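Local coordinates for pyoverdine synthetase F (Pseudomonas aeruginosa PAO1, PDB 6CUL), which is probably an alpha/beta enzyme whose mixed central beta-sheet has five parallel strands in a Rossmann-like order, at residues S11-A16 against G147-L152; I59-A64 against V106-R111; D190-A195 against D246-L251. All coordinates share one frame; numbering follows the deposited sequence.

Interaction 1 of 3, residues S11-A16 against G147-L152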
loop_
_atom_site.group_PDB
_atom_site.type_symbol
_atom_site.label_atom_id
_atom_site.label_comp_id
_atom_site.label_asym_id
_atom_site.label_seq_id
_atom_site.Cartn_x
_atom_site.Cartn_y
_atom_site.Cartn_z
ATOM N N SER A 11 -0.502 6.800 -0.859
ATOM C CA SER A 11 -1.404 7.874 -0.840
ATOM C C SER A 11 -1.880 7.958 0.577
ATOM O O SER A 11 -2.548 7.083 0.970
ATOM C CB SER A 11 -2.614 7.529 -1.687
ATOM O OG SER A 11 -2.382 7.570 -3.039
ATOM N N LEU A 12 -1.656 9.042 1.287
ATOM C CA LEU A 12 -2.108 9.168 2.644
ATOM C C LEU A 12 -3.609 8.932 2.820
ATOM O O LEU A 12 -4.000 8.397 3.788
ATOM C CB LEU A 12 -1.795 10.547 3.168
ATOM C CG LEU A 12 -0.354 10.916 3.398
ATOM C CD1 LEU A 12 -0.227 12.295 3.922
ATOM C CD2 LEU A 12 0.347 9.970 4.331
ATOM N N ARG A 13 -4.410 9.316 1.857
ATOM C CA ARG A 13 -5.815 9.128 1.914
ATOM C C ARG A 13 -6.203 7.653 2.025
ATOM O O ARG A 13 -7.150 7.367 2.633
ATOM C CB ARG A 13 -6.494 9.846 0.759
ATOM C CG ARG A 13 -6.046 9.535 -0.648
ATOM C CD ARG A 13 -6.345 10.681 -1.583
ATOM N NE ARG A 13 -5.975 10.470 -2.938
ATOM C CZ ARG A 13 -4.756 10.423 -3.384
ATOM N NH1 ARG A 13 -3.751 10.588 -2.604
ATOM N NH2 ARG A 13 -4.558 10.206 -4.617
ATOM N N ASN A 14 -5.467 6.782 1.363
ATOM C CA ASN A 14 -5.640 5.380 1.434
ATOM C C ASN A 14 -5.313 4.818 2.817
ATOM O O ASN A 14 -5.905 3.925 3.233
ATOM C CB ASN A 14 -4.850 4.714 0.362
ATOM C CG ASN A 14 -5.082 3.243 0.325
ATOM O OD1 ASN A 14 -4.228 2.507 0.611
ATOM N ND2 ASN A 14 -6.258 2.843 0.037
ATOM N N ALA A 15 -4.306 5.322 3.455
ATOM C CA ALA A 15 -3.997 4.951 4.790
ATOM C C ALA A 15 -5.058 5.358 5.796
ATOM O O ALA A 15 -5.198 4.727 6.760
ATOM C CB ALA A 15 -2.646 5.439 5.176
ATOM N N ALA A 16 -5.700 6.480 5.622
ATOM C CA ALA A 16 -6.779 6.896 6.494
ATOM C C ALA A 16 -7.979 5.985 6.391
ATOM O O ALA A 16 -8.536 5.661 7.384
ATOM C CB ALA A 16 -7.190 8.305 6.243
ATOM N N GLY A 147 -0.539 1.128 -1.314
ATOM C CA GLY A 147 -1.673 2.013 -1.460
ATOM C C GLY A 147 -1.499 3.358 -2.123
ATOM O O GLY A 147 -1.995 4.320 -1.637
ATOM N N LEU A 148 -0.735 3.421 -3.192
ATOM C CA LEU A 148 -0.615 4.653 -3.943
ATOM C C LEU A 148 -1.722 4.555 -4.990
ATOM O O LEU A 148 -1.701 3.687 -5.801
ATOM C CB LEU A 148 0.737 4.782 -4.589
ATOM C CG LEU A 148 0.736 5.743 -5.772
ATOM C CD1 LEU A 148 0.400 7.151 -5.383
ATOM C CD2 LEU A 148 2.028 5.717 -6.515
ATOM N N LEU A 149 -2.661 5.484 -4.962
ATOM C CA LEU A 149 -3.854 5.481 -5.773
ATOM C C LEU A 149 -3.723 5.777 -7.279
ATOM O O LEU A 149 -4.600 5.497 -8.025
ATOM C CB LEU A 149 -4.921 6.356 -5.106
ATOM C CG LEU A 149 -5.249 6.234 -3.630
ATOM C CD1 LEU A 149 -6.399 7.063 -3.196
ATOM C CD2 LEU A 149 -5.531 4.827 -3.288
ATOM N N VAL A 150 -2.630 6.380 -7.685
ATOM C CA VAL A 150 -2.354 6.666 -9.041
ATOM C C VAL A 150 -1.871 5.375 -9.656
ATOM O O VAL A 150 -1.201 4.633 -9.029
ATOM C CB VAL A 150 -1.312 7.777 -9.129
ATOM C CG1 VAL A 150 -0.825 8.024 -10.522
ATOM C CG2 VAL A 150 -1.855 9.047 -8.572
ATOM N N ILE A 151 -2.187 5.145 -10.919
ATOM C CA ILE A 151 -1.797 3.953 -11.612
ATOM C C ILE A 151 -0.632 4.288 -12.421
ATOM O O ILE A 151 -0.758 5.065 -13.286
ATOM C CB ILE A 151 -2.819 3.566 -12.641
ATOM C CG1 ILE A 151 -4.201 3.504 -12.038
ATOM C CG2 ILE A 151 -2.386 2.289 -13.288
ATOM C CD1 ILE A 151 -4.281 2.931 -10.647
ATOM N N LEU A 152 0.474 3.639 -12.197
ATOM C CA LEU A 152 1.627 4.005 -12.946
ATOM C C LEU A 152 1.728 3.290 -14.268
ATOM O O LEU A 152 1.884 2.160 -14.290
ATOM C CB LEU A 152 2.855 3.741 -12.098
ATOM C CG LEU A 152 3.053 4.695 -10.927
ATOM C CD1 LEU A 152 2.405 4.162 -9.688
ATOM C CD2 LEU A 152 4.495 4.972 -10.696
#

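Interaction 2 of 3, residues I59-A64 against V106-R111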
loop_
_atom_site.group_PDB
_atom_site.type_symbol
_atom_site.label_atom_id
_atom_site.label_comp_id
_atom_site.label_asym_id
_atom_site.label_seq_id
_atom_site.Cartn_x
_atom_site.Cartn_y
_atom_site.Cartn_z
ATOM N N ILE A 59 7.468 9.143 0.032
ATOM C CA ILE A 59 6.640 9.906 -0.829
ATOM C C ILE A 59 5.127 9.646 -0.688
ATOM O O ILE A 59 4.706 8.596 -0.434
ATOM C CB ILE A 59 7.137 9.688 -2.267
ATOM C CG1 ILE A 59 8.659 9.859 -2.345
ATOM C CG2 ILE A 59 6.469 10.629 -3.239
ATOM C CD1 ILE A 59 9.348 9.138 -3.432
ATOM N N TYR A 60 4.343 10.672 -0.786
ATOM C CA TYR A 60 2.923 10.553 -0.701
ATOM C C TYR A 60 2.366 11.475 -1.777
ATOM O O TYR A 60 2.893 12.494 -2.007
ATOM C CB TYR A 60 2.452 10.829 0.722
ATOM C CG TYR A 60 2.319 12.215 1.048
ATOM C CD1 TYR A 60 3.373 12.991 1.420
ATOM C CD2 TYR A 60 1.123 12.788 0.940
ATOM C CE1 TYR A 60 3.170 14.314 1.674
ATOM C CE2 TYR A 60 0.907 14.093 1.200
ATOM C CZ TYR A 60 1.919 14.836 1.570
ATOM O OH TYR A 60 1.596 16.095 1.794
ATOM N N ASP A 61 1.328 11.100 -2.452
ATOM C CA ASP A 61 0.822 11.929 -3.478
ATOM C C ASP A 61 -0.341 12.864 -3.220
ATOM O O ASP A 61 -0.714 13.535 -4.103
ATOM C CB ASP A 61 0.403 11.050 -4.618
ATOM C CG ASP A 61 -0.945 10.521 -4.460
ATOM O OD1 ASP A 61 -1.243 9.914 -3.487
ATOM O OD2 ASP A 61 -1.702 10.688 -5.329
ATOM N N ASP A 62 -0.850 12.935 -2.026
ATOM C CA ASP A 62 -2.022 13.722 -1.800
ATOM C C ASP A 62 -1.838 15.204 -1.974
ATOM O O ASP A 62 -0.772 15.686 -1.811
ATOM C CB ASP A 62 -2.524 13.463 -0.410
ATOM C CG ASP A 62 -2.491 12.046 -0.040
ATOM O OD1 ASP A 62 -1.450 11.462 0.085
ATOM O OD2 ASP A 62 -3.531 11.516 0.148
ATOM N N ASP A 63 -2.860 15.924 -2.350
ATOM C CA ASP A 63 -2.667 17.350 -2.392
ATOM C C ASP A 63 -3.674 18.132 -1.569
ATOM O O ASP A 63 -4.818 17.953 -1.716
ATOM C CB ASP A 63 -2.566 17.902 -3.821
ATOM C CG ASP A 63 -2.383 19.390 -3.837
ATOM O OD1 ASP A 63 -1.312 19.952 -3.592
ATOM O OD2 ASP A 63 -3.398 19.992 -3.932
ATOM N N ALA A 64 -3.185 18.998 -0.752
ATOM C CA ALA A 64 -4.008 19.791 0.090
ATOM C C ALA A 64 -5.000 20.682 -0.662
ATOM O O ALA A 64 -6.016 20.979 -0.151
ATOM C CB ALA A 64 -3.165 20.574 1.045
ATOM N N VAL A 106 4.831 14.461 -3.913
ATOM C CA VAL A 106 5.003 14.622 -5.326
ATOM C C VAL A 106 3.527 14.607 -5.711
ATOM O O VAL A 106 3.054 13.673 -6.264
ATOM C CB VAL A 106 5.787 13.523 -5.988
ATOM C CG1 VAL A 106 5.513 13.487 -7.466
ATOM C CG2 VAL A 106 7.229 13.698 -5.749
ATOM N N PRO A 107 2.829 15.701 -5.445
ATOM C CA PRO A 107 1.390 15.689 -5.635
ATOM C C PRO A 107 0.818 15.467 -7.024
ATOM O O PRO A 107 1.212 16.110 -7.904
ATOM C CB PRO A 107 0.978 17.054 -5.117
ATOM C CG PRO A 107 2.126 17.556 -4.362
ATOM C CD PRO A 107 3.309 16.999 -5.007
ATOM N N SER A 108 -0.139 14.554 -7.137
ATOM C CA SER A 108 -0.867 14.287 -8.342
ATOM C C SER A 108 -2.010 15.239 -8.462
ATOM O O SER A 108 -3.141 14.871 -8.470
ATOM C CB SER A 108 -1.430 12.871 -8.404
ATOM O OG SER A 108 -2.105 12.457 -7.286
ATOM N N THR A 109 -1.603 16.489 -8.595
ATOM C CA THR A 109 -2.404 17.682 -8.803
ATOM C C THR A 109 -3.254 17.650 -10.068
ATOM O O THR A 109 -4.344 18.071 -10.058
ATOM C CB THR A 109 -1.504 18.842 -8.886
ATOM O OG1 THR A 109 -0.436 18.540 -9.771
ATOM C CG2 THR A 109 -1.012 19.080 -7.583
ATOM N N TYR A 110 -2.793 16.926 -11.055
ATOM C CA TYR A 110 -3.451 16.713 -12.280
ATOM C C TYR A 110 -4.823 16.199 -12.041
ATOM O O TYR A 110 -5.619 16.372 -12.877
ATOM C CB TYR A 110 -2.665 15.706 -13.134
ATOM C CG TYR A 110 -2.769 14.242 -12.744
ATOM C CD1 TYR A 110 -3.846 13.501 -13.129
ATOM C CD2 TYR A 110 -1.777 13.612 -12.039
ATOM C CE1 TYR A 110 -3.958 12.205 -12.816
ATOM C CE2 TYR A 110 -1.867 12.292 -11.709
ATOM C CZ TYR A 110 -2.976 11.590 -12.105
ATOM O OH TYR A 110 -3.158 10.298 -11.783
ATOM N N ARG A 111 -5.087 15.593 -10.921
ATOM C CA ARG A 111 -6.404 15.149 -10.581
ATOM C C ARG A 111 -7.438 16.297 -10.427
ATOM O O ARG A 111 -8.565 16.033 -10.516
ATOM C CB ARG A 111 -6.369 14.229 -9.379
ATOM C CG ARG A 111 -5.841 12.845 -9.614
ATOM C CD ARG A 111 -5.832 12.039 -8.371
ATOM N NE ARG A 111 -5.094 12.652 -7.303
ATOM C CZ ARG A 111 -5.535 12.935 -6.107
ATOM N NH1 ARG A 111 -6.716 12.667 -5.762
ATOM N NH2 ARG A 111 -4.737 13.466 -5.260
#

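Interaction 3 of 3, residues D190-A195 against D246-L251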
loop_
_atom_site.group_PDB
_atom_site.type_symbol
_atom_site.label_atom_id
_atom_site.label_comp_id
_atom_site.label_asym_id
_atom_site.label_seq_id
_atom_site.Cartn_x
_atom_site.Cartn_y
_atom_site.Cartn_z
ATOM N N ASP A 190 -13.587 -8.861 -1.654
ATOM C CA ASP A 190 -13.828 -10.112 -2.371
ATOM C C ASP A 190 -13.495 -11.326 -1.467
ATOM O O ASP A 190 -14.141 -12.310 -1.588
ATOM C CB ASP A 190 -12.996 -10.217 -3.632
ATOM C CG ASP A 190 -13.581 -9.559 -4.775
ATOM O OD1 ASP A 190 -14.687 -9.227 -4.815
ATOM O OD2 ASP A 190 -12.909 -9.351 -5.687
ATOM N N ALA A 191 -12.421 -11.247 -0.664
ATOM C CA ALA A 191 -12.037 -12.194 0.290
ATOM C C ALA A 191 -13.062 -12.336 1.409
ATOM O O ALA A 191 -13.322 -13.401 1.777
ATOM C CB ALA A 191 -10.707 -11.812 0.817
ATOM N N LEU A 192 -13.621 -11.283 1.954
ATOM C CA LEU A 192 -14.618 -11.409 2.953
ATOM C C LEU A 192 -15.884 -11.994 2.398
ATOM O O LEU A 192 -16.427 -12.833 2.982
ATOM C CB LEU A 192 -14.881 -10.063 3.570
ATOM C CG LEU A 192 -15.889 -9.835 4.678
ATOM C CD1 LEU A 192 -15.270 -10.032 6.014
ATOM C CD2 LEU A 192 -16.466 -8.463 4.646
ATOM N N TYR A 193 -16.369 -11.561 1.259
ATOM C CA TYR A 193 -17.551 -12.164 0.691
ATOM C C TYR A 193 -17.388 -13.621 0.205
ATOM O O TYR A 193 -18.316 -14.343 0.261
ATOM C CB TYR A 193 -18.258 -11.223 -0.288
ATOM C CG TYR A 193 -18.683 -9.917 0.343
ATOM C CD1 TYR A 193 -19.618 -9.888 1.274
ATOM C CD2 TYR A 193 -18.111 -8.726 0.001
ATOM C CE1 TYR A 193 -19.976 -8.715 1.858
ATOM C CE2 TYR A 193 -18.451 -7.572 0.616
ATOM C CZ TYR A 193 -19.403 -7.604 1.517
ATOM O OH TYR A 193 -19.816 -6.524 2.101
ATOM N N GLY A 194 -16.222 -14.030 -0.284
ATOM C CA GLY A 194 -15.912 -15.376 -0.703
ATOM C C GLY A 194 -16.033 -16.340 0.429
ATOM O O GLY A 194 -16.361 -17.461 0.208
ATOM N N ALA A 195 -15.643 -15.926 1.627
ATOM C CA ALA A 195 -15.852 -16.688 2.807
ATOM C C ALA A 195 -17.345 -16.983 3.018
ATOM O O ALA A 195 -17.684 -18.037 3.425
ATOM C CB ALA A 195 -15.295 -15.924 3.980
ATOM N N ASP A 246 -16.483 -12.952 10.124
ATOM C CA ASP A 246 -15.437 -11.957 10.101
ATOM C C ASP A 246 -15.901 -10.616 9.603
ATOM O O ASP A 246 -16.667 -10.556 8.703
ATOM C CB ASP A 246 -14.303 -12.414 9.175
ATOM C CG ASP A 246 -13.338 -13.265 9.832
ATOM O OD1 ASP A 246 -13.418 -13.394 10.962
ATOM O OD2 ASP A 246 -12.477 -13.827 9.283
ATOM N N THR A 247 -15.460 -9.539 10.216
ATOM C CA THR A 247 -15.717 -8.204 9.690
ATOM C C THR A 247 -14.561 -7.795 8.796
ATOM O O THR A 247 -13.574 -8.436 8.762
ATOM C CB THR A 247 -15.828 -7.129 10.758
ATOM O OG1 THR A 247 -14.570 -6.827 11.310
ATOM C CG2 THR A 247 -16.604 -7.578 11.803
ATOM N N ILE A 248 -14.732 -6.723 8.058
ATOM C CA ILE A 248 -13.714 -6.161 7.209
ATOM C C ILE A 248 -12.526 -5.623 7.997
ATOM O O ILE A 248 -11.426 -5.885 7.628
ATOM C CB ILE A 248 -14.296 -5.198 6.165
ATOM C CG1 ILE A 248 -13.339 -5.038 5.013
ATOM C CG2 ILE A 248 -14.701 -3.875 6.780
ATOM C CD1 ILE A 248 -13.289 -6.242 4.167
ATOM N N LEU A 249 -12.764 -4.965 9.112
ATOM C CA LEU A 249 -11.670 -4.510 9.945
ATOM C C LEU A 249 -10.837 -5.664 10.429
ATOM O O LEU A 249 -9.709 -5.480 10.595
ATOM C CB LEU A 249 -12.162 -3.714 11.123
ATOM C CG LEU A 249 -12.702 -2.400 10.698
ATOM C CD1 LEU A 249 -13.354 -1.707 11.835
ATOM C CD2 LEU A 249 -11.635 -1.581 10.087
ATOM N N GLU A 250 -11.443 -6.789 10.788
ATOM C CA GLU A 250 -10.728 -7.991 11.170
ATOM C C GLU A 250 -9.934 -8.634 10.031
ATOM O O GLU A 250 -8.878 -9.071 10.222
ATOM C CB GLU A 250 -11.654 -9.012 11.770
ATOM C CG GLU A 250 -12.170 -8.686 13.134
ATOM C CD GLU A 250 -13.614 -9.008 13.308
ATOM O OE1 GLU A 250 -14.211 -9.398 12.372
ATOM O OE2 GLU A 250 -14.129 -8.841 14.371
ATOM N N LEU A 251 -10.497 -8.726 8.861
ATOM C CA LEU A 251 -9.781 -9.279 7.734
ATOM C C LEU A 251 -8.550 -8.463 7.317
ATOM O O LEU A 251 -7.543 -9.020 7.111
ATOM C CB LEU A 251 -10.706 -9.503 6.552
ATOM C CG LEU A 251 -10.135 -10.227 5.348
ATOM C CD1 LEU A 251 -9.223 -11.344 5.753
ATOM C CD2 LEU A 251 -11.232 -10.784 4.514
#

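Interaction 1 of 3, residues S11-A16 against G147-L152
The backbones of 11-16 and 147-152 draw together at Ser11 and Leu148, whose CA atoms are 4.5 Å apart, and a hydrogen bond from Ser11 N to Gly147 O (3.0 Å) ties them. The second bond uses a side chain. Leu149 N donates to Ser11 OG over 2.9 Å, almost in a straight line (175°), so Ser11 is gripped through both its backbone and its hydroxyl. With OG beside the backbone N and anti to the carbonyl carbon (chi1 -74°), the hydroxyl reaches the Leu148-Leu149 peptide. The same oxygen is hydrogen-bonded to Asp61 OD1, which satisfies it from a second partner. Although Ser11 sits at the N-cap of helix 12-17, its side chain makes no capping bond.

The contact joins the start of helix 12-17, just after strand 6-9, to the loop that follows strand 142-145. These are adjacent parallel strands at the point where the Rossmann-like strand order 3-2-1-4-5 reverses, a usual place for a binding cleft. Leu149 is the main apolar element. Its CG rests 3.2 Å from Ser11 OG, and from there the two methyls diverge toward different helix residues. CD1 lies over one face of the Arg13 guanidinium, displaced toward the rim and 3.4 Å from Arg13 NE; CD2 packs against Asn14 CB at 3.7 Å. The Arg13 chain is extended from CG to NE and meets Leu149 from the opposing direction. Its NH1 forms salt bridges with Asp61 and Asp62, while NE hydrogen-bonds a bound citric acid, probably from the crystallisation liquor. The two salt bridges should limit the movement of the guanidinium under the methyl. Gly147 itself adopts a left-handed helical backbone conformation, and Asn14 OD1 comes to 3.3 Å from its CA.

Interaction 2 of 3, residues I59-A64 against V106-R111
The pocket for N-(4-{[(2-amino-4-oxo-1,4-dihydroquinazolin-6-yl)methyl]amino}benzene-1-carbonyl)-D-glutamic acid takes Thr109 and Tyr110 from the loop 106-111, which is fastened here to 59-64 where the parallel strands 55-60 and 103-105 end at one side of the sheet. Ser108 is the centre of an inverse gamma turn, closed by Thr109 N to Pro107 O (2.9 Å). Its own N donates to Asp61 O at 3.3 Å, and Pro107 CA adds a CA-H...O contact to that oxygen. Before the turn, Ile59 CG2 meets Val106 CG2 at 4.0 Å, on the side where helix 118-136 packs. Beyond it, the Asp63 side chain lies across Pro107, its CB 3.9 Å from Pro107 CB. Asp61 divides its carboxylate: OD1 serves Ser11 and Arg13, and OD2 turns to Ser108. Arg111 NH2 is 4.1 Å from Asp61 OD2, which lies well out of the guanidinium plane, so only the charges attract; the salt bridge of this nitrogen is with Asp69. Ser108 OG, placed between its backbone N and carbonyl carbon (chi1 49°), donates to Asp61 OD2 on the anti side at 2.7 Å and accepts from Arg111 NE at 3.0 Å.

Interaction 3 of 3, residues D190-A195 against D246-L251
A leucine methyl pressed against carbonyl oxygens sets this contact apart: Leu192 CD1 approaches Asp246 O to 3.1 Å and Thr247 O to 3.6 Å, tight for a carbon beside oxygen. The arrangement is a helix-helix packing in which helix 187-195 offers chiefly Leu192, with Ala191 beside it, to the start of the long C-terminal helix 248-271. Leu192 projects from its helix with CG anti to the backbone N (chi1 -180°), and its two methyls then part. CD1 goes to the residues leading into the partner helix, while CD2 touches Ile248 CD1 at 3.9 Å, the two side chains crossing at about a right angle. Asp246 O also has a weak hydrogen bond from Arg196.

The turn that receives the leucine is fixed by a capping box. Glu250 N donates to Thr247 OG1 at 3.2 Å and nearly straight (167°), and Thr247 N returns a bond to Glu250 OE1, modelled too short for its length to be trusted. This pairing secures the helix start on which Leu192 rests. One turn further along, Leu251 points toward helix 187-195: its CD2 lies 3.8 Å from Leu192 CB and 3.9 Å from Ala191 CB, and comes nearest to the backbone of the other helix at Leu192 N, 3.5 Å away.

In the fold
Interactions 1 and 2 form one continuous region, their centres 10 Å apart, with interaction 2 nested along the chain inside the loop that interaction 1 closes. Two probable hydrogen bonds join them, Ser11 OG to Asp61 OD1 at 2.6 Å and Leu12 N to Asp62 OD1 at 2.7 Å. Each interaction supplies an arginine to a bound citric acid, probably from the crystallisation liquor, and Arg13 NH2 lies 3.3 Å from Arg111 CZ. The side chains of Arg13 and Arg111 come, at their nearest atoms, to about 8 and 9 Å from the pocket ligand. Interaction 3 is separate, its centre 21 Å from that of interaction 1 and 30 Å from that of interaction 2, though the Ile248 side chain is about 11 Å from the ligand.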